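Long-range contacts in Mll3558 protein (Mesorhizobium loti, PDB 3RD6), which is of unknown function but belongs to the AHA1 family and, as in other Bet v 1-like proteins, may bind a ligand or partner protein: residues Ser8-Glu13 / Tyr118-Ala123; Arg14-Ser19 / Gly140-Leu145; Gly57-Phe62 / Arg71-Phe76; Met98-Thr103 / Ala123-Val128. All blocks are in the same frame, centred on the assembly; numbering follows the deposited sequence.

Contact 1 of 4, residues Ser8-Glu13 / Tyr118-Ala123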
loop_
_atom_site.group_PDB
_atom_site.type_symbol
_atom_site.label_atom_id
_atom_site.label_comp_id
_atom_site.label_asym_id
_atom_site.label_seq_id
_atom_site.Cartn_x
_atom_site.Cartn_y
_atom_site.Cartn_z
ATOM N N SER A 8 -0.816 11.537 4.651
ATOM C CA SER A 8 -1.579 11.666 5.877
ATOM C C SER A 8 -2.046 10.292 6.286
ATOM O O SER A 8 -2.029 9.362 5.501
ATOM C CB SER A 8 -2.786 12.585 5.673
ATOM O OG SER A 8 -3.928 11.852 5.243
ATOM N N THR A 9 -2.478 10.183 7.527
ATOM C CA THR A 9 -2.959 8.932 8.059
ATOM C C THR A 9 -4.119 9.315 8.943
ATOM O O THR A 9 -4.114 10.383 9.546
ATOM C CB THR A 9 -1.886 8.237 8.937
ATOM O OG1 THR A 9 -0.700 8.005 8.161
ATOM C CG2 THR A 9 -2.413 6.912 9.499
ATOM N N PHE A 10 -5.124 8.455 9.007
ATOM C CA PHE A 10 -6.268 8.708 9.864
ATOM C C PHE A 10 -6.724 7.380 10.423
ATOM O O PHE A 10 -6.428 6.320 9.856
ATOM C CB PHE A 10 -7.400 9.419 9.099
ATOM C CG PHE A 10 -8.058 8.590 8.031
ATOM C CD1 PHE A 10 -8.958 7.591 8.361
ATOM C CD2 PHE A 10 -7.806 8.834 6.695
ATOM C CE1 PHE A 10 -9.603 6.843 7.372
ATOM C CE2 PHE A 10 -8.442 8.092 5.709
ATOM C CZ PHE A 10 -9.339 7.100 6.051
ATOM N N THR A 11 -7.422 7.432 11.550
ATOM C CA THR A 11 -7.903 6.215 12.188
ATOM C C THR A 11 -9.354 6.358 12.625
ATOM O O THR A 11 -9.789 7.430 13.029
ATOM C CB THR A 11 -7.007 5.868 13.376
ATOM O OG1 THR A 11 -5.639 6.057 12.983
ATOM C CG2 THR A 11 -7.185 4.414 13.780
ATOM N N ILE A 12 -10.103 5.269 12.524
ATOM C CA ILE A 12 -11.509 5.266 12.882
ATOM C C ILE A 12 -11.848 4.062 13.755
ATOM O O ILE A 12 -11.722 2.922 13.324
ATOM C CB ILE A 12 -12.382 5.222 11.610
ATOM C CG1 ILE A 12 -12.015 6.394 10.699
ATOM C CG2 ILE A 12 -13.849 5.269 11.978
ATOM C CD1 ILE A 12 -12.642 6.324 9.326
ATOM N N GLU A 13 -12.259 4.318 14.991
ATOM C CA GLU A 13 -12.637 3.238 15.893
ATOM C C GLU A 13 -14.149 3.139 15.889
ATOM O O GLU A 13 -14.853 4.151 15.840
ATOM C CB GLU A 13 -12.151 3.497 17.317
ATOM C CG GLU A 13 -10.650 3.405 17.490
ATOM C CD GLU A 13 -10.021 4.727 17.900
ATOM O OE1 GLU A 13 -10.199 5.729 17.166
ATOM O OE2 GLU A 13 -9.347 4.763 18.953
ATOM N N TYR A 118 -9.819 0.936 11.995
ATOM C CA TYR A 118 -9.554 1.029 10.566
ATOM C C TYR A 118 -8.556 2.173 10.333
ATOM O O TYR A 118 -8.882 3.330 10.522
ATOM C CB TYR A 118 -10.886 1.296 9.854
ATOM C CG TYR A 118 -10.906 1.181 8.345
ATOM C CD1 TYR A 118 -11.499 0.079 7.717
ATOM C CD2 TYR A 118 -10.406 2.206 7.541
ATOM C CE1 TYR A 118 -11.606 -0.001 6.324
ATOM C CE2 TYR A 118 -10.502 2.139 6.136
ATOM C CZ TYR A 118 -11.106 1.025 5.537
ATOM O OH TYR A 118 -11.182 0.959 4.165
ATOM N N THR A 119 -7.335 1.837 9.928
ATOM C CA THR A 119 -6.291 2.833 9.682
ATOM C C THR A 119 -5.926 2.969 8.209
ATOM O O THR A 119 -5.703 1.972 7.521
ATOM C CB THR A 119 -4.997 2.481 10.445
ATOM O OG1 THR A 119 -5.292 2.285 11.830
ATOM C CG2 THR A 119 -3.971 3.608 10.293
ATOM N N GLU A 120 -5.839 4.209 7.732
ATOM C CA GLU A 120 -5.473 4.441 6.333
ATOM C C GLU A 120 -4.318 5.424 6.091
ATOM O O GLU A 120 -4.457 6.635 6.287
ATOM C CB GLU A 120 -6.706 4.880 5.525
ATOM C CG GLU A 120 -6.920 3.989 4.312
ATOM C CD GLU A 120 -8.208 4.264 3.565
ATOM O OE1 GLU A 120 -8.278 5.287 2.865
ATOM O OE2 GLU A 120 -9.154 3.451 3.681
ATOM N N GLN A 121 -3.176 4.884 5.668
ATOM C CA GLN A 121 -2.006 5.701 5.376
ATOM C C GLN A 121 -2.065 5.970 3.892
ATOM O O GLN A 121 -1.858 5.071 3.089
ATOM C CB GLN A 121 -0.733 4.942 5.745
ATOM C CG GLN A 121 -0.616 4.662 7.223
ATOM C CD GLN A 121 0.386 3.584 7.544
ATOM O OE1 GLN A 121 0.141 2.400 7.311
ATOM N NE2 GLN A 121 1.526 3.984 8.086
ATOM N N GLY A 122 -2.370 7.205 3.530
ATOM C CA GLY A 122 -2.477 7.517 2.125
ATOM C C GLY A 122 -1.539 8.548 1.546
ATOM O O GLY A 122 -0.899 9.335 2.236
ATOM N N ALA A 123 -1.469 8.517 0.229
ATOM C CA ALA A 123 -0.661 9.437 -0.540
ATOM C C ALA A 123 -1.612 10.024 -1.590
ATOM O O ALA A 123 -2.028 9.328 -2.519
ATOM C CB ALA A 123 0.497 8.678 -1.205
#
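Phe10 and Glu120 lie side by side across the two antiparallel strands, and their meeting is the tightly packed part of the contact. CB of Glu120 sits over one face of the Phe10 ring, 3.9 Å from its centroid, with CZ of Phe10 the nearest ring atom at 3.5 Å from that CB. Phe10 sets CG between its backbone N and carbonyl carbon (chi1 67°), which swings the ring across toward Glu120, whose carboxylate plane is turned 54° from the ring. The carboxylate itself is held by polar neighbours: OE2 takes a bond from Tyr118 OH at 3.2 Å, at the edge of the tyrosine ring and in its plane, while OE1 bonds Tyr89 OH. Main-chain bonds join the two strands at both ends of this pair, Tyr118 N to Ile12 O at 3.1 Å and Gly122 N to Ser8 O at 2.9 Å; the one from Phe10 N to Glu120 O is weak. With an alanine at Phe10, CB of Glu120 would lose the ring face it rests on, and a gap would probably open beside it. The opposite face is looser: Thr9 and Thr11 are exposed, and threonine methyls and hydroxyls meet their neighbours by packing, CG2 of Thr9 lying 3.7 Å from CG2 of Thr119. Gln121 NE2 reaches Gly122 O of the second subunit, and Thr9 packs on Thr9 of that subunit. Helix 131-148 covers the Phe10 face instead, so the first strand and the last are zipped together beneath the long C-terminal helix, as in the helix-grip fold of Bet v 1-like proteins.

Contact 2 of 4, residues Arg14-Ser19 / Gly140-Leu145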
loop_
_atom_site.group_PDB
_atom_site.type_symbol
_atom_site.label_atom_id
_atom_site.label_comp_id
_atom_site.label_asym_id
_atom_site.label_seq_id
_atom_site.Cartn_x
_atom_site.Cartn_y
_atom_site.Cartn_z
ATOM N N ARG A 14 -14.645 1.912 15.914
ATOM C CA ARG A 14 -16.078 1.685 15.907
ATOM C C ARG A 14 -16.339 0.272 16.393
ATOM O O ARG A 14 -15.875 -0.695 15.788
ATOM C CB ARG A 14 -16.645 1.863 14.498
ATOM C CG ARG A 14 -18.155 1.959 14.483
ATOM C CD ARG A 14 -18.695 2.216 13.092
ATOM N NE ARG A 14 -19.981 2.909 13.131
ATOM C CZ ARG A 14 -21.050 2.480 13.793
ATOM N NH1 ARG A 14 -20.996 1.348 14.483
ATOM N NH2 ARG A 14 -22.174 3.188 13.762
ATOM N N THR A 15 -17.085 0.154 17.487
ATOM C CA THR A 15 -17.385 -1.150 18.048
ATOM C C THR A 15 -18.699 -1.708 17.543
ATOM O O THR A 15 -19.613 -0.961 17.189
ATOM C CB THR A 15 -17.425 -1.088 19.569
ATOM O OG1 THR A 15 -16.215 -0.491 20.051
ATOM C CG2 THR A 15 -17.578 -2.487 20.152
ATOM N N TYR A 16 -18.778 -3.032 17.516
ATOM C CA TYR A 16 -19.966 -3.726 17.044
ATOM C C TYR A 16 -20.381 -4.753 18.077
ATOM O O TYR A 16 -19.530 -5.358 18.726
ATOM C CB TYR A 16 -19.672 -4.424 15.712
ATOM C CG TYR A 16 -19.294 -3.472 14.605
ATOM C CD1 TYR A 16 -20.273 -2.817 13.864
ATOM C CD2 TYR A 16 -17.957 -3.186 14.328
ATOM C CE1 TYR A 16 -19.931 -1.902 12.872
ATOM C CE2 TYR A 16 -17.604 -2.266 13.338
ATOM C CZ TYR A 16 -18.597 -1.632 12.617
ATOM O OH TYR A 16 -18.263 -0.727 11.643
ATOM N N PRO A 17 -21.693 -4.968 18.239
ATOM C CA PRO A 17 -22.201 -5.939 19.206
ATOM C C PRO A 17 -21.849 -7.352 18.744
ATOM O O PRO A 17 -21.902 -8.306 19.522
ATOM C CB PRO A 17 -23.693 -5.678 19.186
ATOM C CG PRO A 17 -23.937 -5.346 17.753
ATOM C CD PRO A 17 -22.793 -4.398 17.444
ATOM N N GLN A 18 -21.497 -7.474 17.467
ATOM C CA GLN A 18 -21.122 -8.757 16.891
ATOM C C GLN A 18 -19.731 -9.193 17.357
ATOM O O GLN A 18 -18.925 -8.382 17.817
ATOM C CB GLN A 18 -21.130 -8.680 15.362
ATOM C CG GLN A 18 -22.494 -8.612 14.733
ATOM C CD GLN A 18 -23.297 -7.429 15.207
ATOM O OE1 GLN A 18 -22.823 -6.296 15.197
ATOM N NE2 GLN A 18 -24.529 -7.685 15.625
ATOM N N SER A 19 -19.459 -10.486 17.231
ATOM C CA SER A 19 -18.170 -11.048 17.604
ATOM C C SER A 19 -17.218 -10.868 16.418
ATOM O O SER A 19 -17.635 -10.416 15.346
ATOM C CB SER A 19 -18.324 -12.534 17.933
ATOM O OG SER A 19 -18.803 -13.251 16.811
ATOM N N GLY A 140 -18.575 6.479 6.861
ATOM C CA GLY A 140 -19.938 6.194 6.462
ATOM C C GLY A 140 -20.122 4.732 6.116
ATOM O O GLY A 140 -21.123 4.112 6.481
ATOM N N LEU A 141 -19.147 4.179 5.406
ATOM C CA LEU A 141 -19.182 2.783 5.017
ATOM C C LEU A 141 -19.142 1.876 6.246
ATOM O O LEU A 141 -19.752 0.819 6.265
ATOM C CB LEU A 141 -18.008 2.474 4.074
ATOM C CG LEU A 141 -18.155 3.057 2.664
ATOM C CD1 LEU A 141 -16.797 3.164 2.008
ATOM C CD2 LEU A 141 -19.093 2.191 1.830
ATOM N N LEU A 142 -18.414 2.299 7.274
ATOM C CA LEU A 142 -18.310 1.520 8.503
ATOM C C LEU A 142 -19.621 1.613 9.262
ATOM O O LEU A 142 -20.044 0.654 9.914
ATOM C CB LEU A 142 -17.176 2.033 9.399
ATOM C CG LEU A 142 -15.742 1.698 8.996
ATOM C CD1 LEU A 142 -14.804 2.380 9.973
ATOM C CD2 LEU A 142 -15.529 0.181 8.989
ATOM N N GLU A 143 -20.256 2.778 9.180
ATOM C CA GLU A 143 -21.542 2.992 9.830
ATOM C C GLU A 143 -22.527 2.079 9.085
ATOM O O GLU A 143 -23.348 1.401 9.708
ATOM C CB GLU A 143 -21.951 4.467 9.709
ATOM C CG GLU A 143 -22.817 4.994 10.853
ATOM C CD GLU A 143 -24.304 4.854 10.591
ATOM O OE1 GLU A 143 -25.101 5.268 11.456
ATOM O OE2 GLU A 143 -24.680 4.339 9.516
ATOM N N ALA A 144 -22.412 2.045 7.755
ATOM C CA ALA A 144 -23.261 1.202 6.915
ATOM C C ALA A 144 -23.047 -0.269 7.257
ATOM O O ALA A 144 -24.000 -1.042 7.291
ATOM C CB ALA A 144 -22.947 1.442 5.456
ATOM N N LEU A 145 -21.792 -0.653 7.492
ATOM C CA LEU A 145 -21.466 -2.030 7.861
ATOM C C LEU A 145 -22.278 -2.393 9.100
ATOM O O LEU A 145 -22.862 -3.479 9.181
ATOM C CB LEU A 145 -19.976 -2.171 8.176
ATOM C CG LEU A 145 -19.525 -3.486 8.837
ATOM C CD1 LEU A 145 -19.851 -4.681 7.966
ATOM C CD2 LEU A 145 -18.036 -3.420 9.093
#
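Tyr16 and Leu142 make the one hydrogen bond of this contact: the phenol OH donates to the main-chain O of Leu142 over 2.8 Å. The acceptor lies at the edge of the tyrosine ring, in its plane, but the hydroxyl approaches from above the carbonyl plane, 40° out of it, at a C=O...donor angle of 119°. The bond thus ties a buried side chain of strand 14-16 directly to the backbone of helix 140-145.

Carbon atoms of Leu142 and Leu145 pack beside that hydroxyl. CD2 of Leu145 stands 4.0 Å from CZ of Tyr16, the two side chains crossing at about a right angle, and CB of Leu142 comes within 3.7 Å of the Tyr16 OH. Leu145 also rests on Ala26 and Phe27 of helix 20-28, and Leu142 on Leu116 of the neighbouring strand.

Charge contributes less. Arg14, with CG anti to the backbone N (chi1 -167°) and its chain extended to NE, runs past the helix so that CD is 3.8 Å from Leu142 O, which lies over one face of the guanidinium. NH2 of Arg14 reaches CG of Glu143 at 3.5 Å, yet stays 4.3 Å from Glu143 OE1, beyond a salt bridge, with the two flat groups nearly perpendicular. Here the end of the first strand meets the C-terminal helix, as in the helix-grip fold, where a curved antiparallel sheet holds a long C-terminal helix.

Contact 3 of 4, residues Gly57-Phe62 / Arg71-Phe76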
loop_
_atom_site.group_PDB
_atom_site.type_symbol
_atom_site.label_atom_id
_atom_site.label_comp_id
_atom_site.label_asym_id
_atom_site.label_seq_id
_atom_site.Cartn_x
_atom_site.Cartn_y
_atom_site.Cartn_z
ATOM N N GLY A 57 -6.354 -9.616 -5.403
ATOM C CA GLY A 57 -6.788 -8.237 -5.402
ATOM C C GLY A 57 -8.256 -7.999 -5.632
ATOM O O GLY A 57 -9.056 -8.926 -5.755
ATOM N N GLU A 58 -8.587 -6.717 -5.692
ATOM C CA GLU A 58 -9.943 -6.234 -5.883
ATOM C C GLU A 58 -9.926 -5.218 -7.012
ATOM O O GLU A 58 -8.909 -4.585 -7.265
ATOM C CB GLU A 58 -10.402 -5.577 -4.587
ATOM C CG GLU A 58 -11.799 -5.003 -4.562
ATOM C CD GLU A 58 -12.082 -4.245 -3.281
ATOM O OE1 GLU A 58 -11.807 -4.780 -2.189
ATOM O OE2 GLU A 58 -12.588 -3.107 -3.358
ATOM N N VAL A 59 -11.033 -5.104 -7.728
ATOM C CA VAL A 59 -11.154 -4.127 -8.803
ATOM C C VAL A 59 -12.594 -3.675 -8.803
ATOM O O VAL A 59 -13.507 -4.487 -8.842
ATOM C CB VAL A 59 -10.796 -4.700 -10.164
ATOM C CG1 VAL A 59 -11.024 -3.634 -11.236
ATOM C CG2 VAL A 59 -9.347 -5.140 -10.171
ATOM N N SER A 60 -12.790 -2.371 -8.731
ATOM C CA SER A 60 -14.121 -1.816 -8.674
ATOM C C SER A 60 -14.260 -0.694 -9.677
ATOM O O SER A 60 -13.412 0.183 -9.757
ATOM C CB SER A 60 -14.392 -1.262 -7.274
ATOM O OG SER A 60 -14.163 -2.225 -6.259
ATOM N N ARG A 61 -15.343 -0.714 -10.432
ATOM C CA ARG A 61 -15.588 0.326 -11.410
ATOM C C ARG A 61 -17.038 0.780 -11.358
ATOM O O ARG A 61 -17.947 0.004 -11.630
ATOM C CB ARG A 61 -15.237 -0.186 -12.799
ATOM C CG ARG A 61 -13.766 -0.532 -12.957
ATOM C CD ARG A 61 -13.430 -0.837 -14.397
ATOM N NE ARG A 61 -14.329 -1.858 -14.926
ATOM C CZ ARG A 61 -15.084 -1.709 -16.010
ATOM N NH1 ARG A 61 -15.051 -0.575 -16.695
ATOM N NH2 ARG A 61 -15.876 -2.694 -16.411
ATOM N N PHE A 62 -17.247 2.038 -10.985
ATOM C CA PHE A 62 -18.598 2.598 -10.897
ATOM C C PHE A 62 -18.605 4.073 -11.247
ATOM O O PHE A 62 -17.574 4.747 -11.167
ATOM C CB PHE A 62 -19.179 2.439 -9.493
ATOM C CG PHE A 62 -18.440 3.198 -8.444
ATOM C CD1 PHE A 62 -17.310 2.664 -7.848
ATOM C CD2 PHE A 62 -18.890 4.444 -8.039
ATOM C CE1 PHE A 62 -16.631 3.371 -6.851
ATOM C CE2 PHE A 62 -18.228 5.158 -7.051
ATOM C CZ PHE A 62 -17.086 4.617 -6.449
ATOM N N ARG A 71 -12.481 4.301 -10.439
ATOM C CA ARG A 71 -11.853 2.985 -10.391
ATOM C C ARG A 71 -10.956 2.821 -9.180
ATOM O O ARG A 71 -10.106 3.660 -8.903
ATOM C CB ARG A 71 -11.030 2.712 -11.649
ATOM C CG ARG A 71 -10.301 1.381 -11.576
ATOM C CD ARG A 71 -9.693 0.945 -12.883
ATOM N NE ARG A 71 -9.179 -0.420 -12.795
ATOM C CZ ARG A 71 -8.919 -1.200 -13.843
ATOM N NH1 ARG A 71 -9.122 -0.749 -15.078
ATOM N NH2 ARG A 71 -8.483 -2.445 -13.657
ATOM N N LEU A 72 -11.150 1.726 -8.457
ATOM C CA LEU A 72 -10.352 1.431 -7.278
ATOM C C LEU A 72 -9.669 0.083 -7.470
ATOM O O LEU A 72 -10.330 -0.917 -7.639
ATOM C CB LEU A 72 -11.267 1.410 -6.056
ATOM C CG LEU A 72 -10.725 1.144 -4.651
ATOM C CD1 LEU A 72 -11.787 1.588 -3.654
ATOM C CD2 LEU A 72 -10.382 -0.335 -4.450
ATOM N N ASP A 73 -8.342 0.075 -7.469
ATOM C CA ASP A 73 -7.556 -1.151 -7.628
ATOM C C ASP A 73 -6.844 -1.429 -6.316
ATOM O O ASP A 73 -6.063 -0.603 -5.854
ATOM C CB ASP A 73 -6.484 -0.993 -8.717
ATOM C CG ASP A 73 -7.003 -1.249 -10.117
ATOM O OD1 ASP A 73 -7.049 -2.421 -10.541
ATOM O OD2 ASP A 73 -7.349 -0.267 -10.800
ATOM N N ALA A 74 -7.096 -2.593 -5.729
ATOM C CA ALA A 74 -6.471 -2.961 -4.474
ATOM C C ALA A 74 -5.829 -4.348 -4.507
ATOM O O ALA A 74 -6.215 -5.186 -5.291
ATOM C CB ALA A 74 -7.506 -2.895 -3.356
ATOM N N GLN A 75 -4.832 -4.573 -3.655
ATOM C CA GLN A 75 -4.183 -5.882 -3.554
ATOM C C GLN A 75 -4.007 -6.238 -2.083
ATOM O O GLN A 75 -3.564 -5.407 -1.301
ATOM C CB GLN A 75 -2.813 -5.893 -4.227
ATOM C CG GLN A 75 -2.380 -7.315 -4.604
ATOM C CD GLN A 75 -0.902 -7.457 -4.951
ATOM O OE1 GLN A 75 -0.028 -7.333 -4.085
ATOM N NE2 GLN A 75 -0.619 -7.733 -6.231
ATOM N N PHE A 76 -4.364 -7.461 -1.702
ATOM C CA PHE A 76 -4.244 -7.872 -0.314
ATOM C C PHE A 76 -2.800 -8.150 0.017
ATOM O O PHE A 76 -2.109 -8.838 -0.721
ATOM C CB PHE A 76 -5.163 -9.084 -0.035
ATOM C CG PHE A 76 -6.601 -8.728 -0.028
ATOM C CD1 PHE A 76 -7.123 -7.977 1.015
ATOM C CD2 PHE A 76 -7.405 -9.012 -1.116
ATOM C CE1 PHE A 76 -8.429 -7.500 0.970
ATOM C CE2 PHE A 76 -8.724 -8.534 -1.174
ATOM C CZ PHE A 76 -9.236 -7.779 -0.144
#
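Glu58 and Ala74 face each other in the antiparallel hairpin of strands 57-62 and 70-80, near one end of the curved sheet. Main-chain hydrogen bonds carry the pairing. Glu58 N bonds Ala74 O at 2.9 Å and Ala74 N returns a bond to Glu58 O; Ser60 and Leu72 do the same, with Leu72 N 3.0 Å from Ser60 O.

Side-chain packing on the face of Glu58, Ser60, Leu72 and Ala74 is modest: CB of Glu58 is 4.1 Å from CB of Ala74, and the extended glutamate arm crosses Leu72, its OE2 3.7 Å from CD2 of Leu72. This buried carboxylate finds its charge partner in Arg37, a salt bridge that would probably favour its ionised form. Leu72 and Ala74 also meet Tyr89 of strand 84-93.

Charged groups dominate the other face. Arg61 and Arg71 run side by side in the same direction, their guanidinium planes 54° apart, with CD of Arg61 over one face of the Arg71 group; each has an acid to offset the like charge, Glu47 and Glu69 for Arg61, Asp73 for Arg71. The Arg71 NE to Asp73 OD2 salt bridge measures 2.7 Å, although its hydrogen bond is bent and weak. Val59 wedges against this ion pair, CG1 lying 3.7 Å from NH2 of Arg71 and CG2 3.6 Å from OD1 of Asp73.

Contact 4 of 4, residues Met98-Thr103 / Ala123-Val128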
loop_
_atom_site.group_PDB
_atom_site.type_symbol
_atom_site.label_atom_id
_atom_site.label_comp_id
_atom_site.label_asym_id
_atom_site.label_seq_id
_atom_site.Cartn_x
_atom_site.Cartn_y
_atom_site.Cartn_z
ATOM N N MET A 98 -5.939 9.950 -8.519
ATOM C CA MET A 98 -6.014 10.777 -7.335
ATOM C C MET A 98 -5.247 10.339 -6.090
ATOM O O MET A 98 -4.944 11.178 -5.241
ATOM C CB MET A 98 -7.482 11.051 -6.970
ATOM C CG MET A 98 -8.432 9.887 -7.093
ATOM S SD MET A 98 -10.156 10.428 -6.935
ATOM C CE MET A 98 -10.278 10.716 -5.236
ATOM N N SER A 99 -4.902 9.056 -5.968
ATOM C CA SER A 99 -4.173 8.608 -4.781
ATOM C C SER A 99 -3.857 7.129 -4.697
ATOM O O SER A 99 -4.437 6.322 -5.405
ATOM C CB SER A 99 -4.980 8.955 -3.552
ATOM O OG SER A 99 -6.121 8.110 -3.494
ATOM N N ALA A 100 -2.945 6.799 -3.781
ATOM C CA ALA A 100 -2.525 5.424 -3.483
ATOM C C ALA A 100 -2.379 5.376 -1.976
ATOM O O ALA A 100 -1.874 6.306 -1.371
ATOM C CB ALA A 100 -1.203 5.096 -4.141
ATOM N N SER A 101 -2.838 4.308 -1.358
ATOM C CA SER A 101 -2.731 4.215 0.079
ATOM C C SER A 101 -2.656 2.786 0.575
ATOM O O SER A 101 -2.737 1.832 -0.187
ATOM C CB SER A 101 -3.892 4.969 0.761
ATOM O OG SER A 101 -5.040 5.028 -0.038
ATOM N N LEU A 102 -2.462 2.659 1.872
ATOM C CA LEU A 102 -2.386 1.372 2.508
ATOM C C LEU A 102 -3.474 1.356 3.575
ATOM O O LEU A 102 -3.640 2.311 4.333
ATOM C CB LEU A 102 -1.011 1.186 3.150
ATOM C CG LEU A 102 -0.737 -0.208 3.707
ATOM C CD1 LEU A 102 -0.764 -1.208 2.544
ATOM C CD2 LEU A 102 0.591 -0.258 4.441
ATOM N N THR A 103 -4.232 0.269 3.605
ATOM C CA THR A 103 -5.282 0.100 4.577
ATOM C C THR A 103 -4.965 -1.051 5.492
ATOM O O THR A 103 -4.420 -2.065 5.081
ATOM C CB THR A 103 -6.611 -0.182 3.926
ATOM O OG1 THR A 103 -7.035 0.987 3.220
ATOM C CG2 THR A 103 -7.654 -0.535 4.971
ATOM N N ALA A 123 -1.469 8.517 0.229
ATOM C CA ALA A 123 -0.661 9.437 -0.540
ATOM C C ALA A 123 -1.612 10.024 -1.590
ATOM O O ALA A 123 -2.028 9.328 -2.519
ATOM C CB ALA A 123 0.497 8.678 -1.205
ATOM N N PHE A 124 -1.962 11.298 -1.428
ATOM C CA PHE A 124 -2.881 11.964 -2.349
ATOM C C PHE A 124 -2.096 12.755 -3.380
ATOM O O PHE A 124 -1.224 13.555 -3.039
ATOM C CB PHE A 124 -3.864 12.834 -1.553
ATOM C CG PHE A 124 -4.486 12.099 -0.391
ATOM C CD1 PHE A 124 -3.788 11.963 0.809
ATOM C CD2 PHE A 124 -5.716 11.446 -0.530
ATOM C CE1 PHE A 124 -4.299 11.188 1.848
ATOM C CE2 PHE A 124 -6.229 10.666 0.511
ATOM C CZ PHE A 124 -5.512 10.538 1.702
ATOM N N PHE A 125 -2.443 12.530 -4.645
ATOM C CA PHE A 125 -1.738 13.122 -5.766
ATOM C C PHE A 125 -2.105 14.457 -6.367
ATOM O O PHE A 125 -3.268 14.806 -6.542
ATOM C CB PHE A 125 -1.648 12.090 -6.898
ATOM C CG PHE A 125 -1.053 10.779 -6.459
ATOM C CD1 PHE A 125 0.142 10.746 -5.747
ATOM C CD2 PHE A 125 -1.700 9.584 -6.721
ATOM C CE1 PHE A 125 0.668 9.548 -5.308
ATOM C CE2 PHE A 125 -1.172 8.379 -6.281
ATOM C CZ PHE A 125 0.011 8.363 -5.575
ATOM N N ASP A 126 -1.036 15.174 -6.694
ATOM C CA ASP A 126 -1.042 16.472 -7.338
ATOM C C ASP A 126 -2.214 17.382 -7.043
ATOM O O ASP A 126 -3.262 17.298 -7.682
ATOM C CB ASP A 126 -0.874 16.269 -8.846
ATOM C CG ASP A 126 0.396 15.500 -9.178
ATOM O OD1 ASP A 126 1.432 15.788 -8.542
ATOM O OD2 ASP A 126 0.369 14.614 -10.062
ATOM N N GLY A 127 -1.999 18.272 -6.078
ATOM C CA GLY A 127 -3.019 19.220 -5.675
ATOM C C GLY A 127 -4.078 18.545 -4.835
ATOM O O GLY A 127 -4.298 18.900 -3.677
ATOM N N VAL A 128 -4.726 17.556 -5.437
ATOM C CA VAL A 128 -5.786 16.805 -4.789
ATOM C C VAL A 128 -5.516 16.420 -3.336
ATOM O O VAL A 128 -4.514 15.788 -3.020
ATOM C CB VAL A 128 -6.105 15.516 -5.601
ATOM C CG1 VAL A 128 -7.059 14.614 -4.828
ATOM C CG2 VAL A 128 -6.715 15.896 -6.931
#
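The Phe125 ring reaches across to strand 98-103 and sets its CD2-CE2 side against the backbone of Ser99 and Ala100, its CZ 3.8 Å from CB of Ala100. Phe125 has CG anti to its carbonyl carbon (chi1 -54°), which carries the ring back over its own strand as well: Ala123 O stands over the centre of one face, 3.7 Å above the ring plane. That same oxygen accepts Ala100 N at 3.0 Å, while Ala123 N bonds Ala100 O at 2.8 Å. Phe125 N binds Met98 O at 2.9 Å. A serine at Phe125 would lack the ring, and a gap would probably open beside CB of Ala100 and the Ser99 backbone. Phe124 points to the other side of the sheet, where CD2 of its ring is 4.0 Å from CB of Ser99 and Ala131 and Arg134 of helix 131-148 adjoin it. Beyond the strand, CG1 of Val128 meets CB of Met98 at 4.2 Å, though the valine is poorly ordered. Ala100 and Phe125 also pack on Gln77 and Asp78 of the second subunit. Strands 96-110 and 113-125 form an antiparallel hairpin, and Met98 and Ser99, both opposite Met91, make a classic beta bulge where strand 96-110 pairs with strand 84-93.

In the fold
Contacts 1, 3 and 4 are strand pairings in one antiparallel sheet, and contact 2 joins its first strand to the C-terminal helix. Contacts 1 and 4 are the closest pair, their centres about 12 Å apart: they share Ala123, and Gln121 O lies 2.8 Å from Leu102 N, so strand 113-125 is paired on both edges. Contact 2 continues strand 5-16 and touches contact 1 where CG2 of Ile12 meets CD1 of Leu142 at 3.6 Å. Contact 3 sits toward the other edge of the sheet, its centre about 15 Å from that of contact 4 and about 22 Å from that of contact 2, without touching either. Contacts 1, 3 and 4 also meet the second subunit, whereas contact 2 does not.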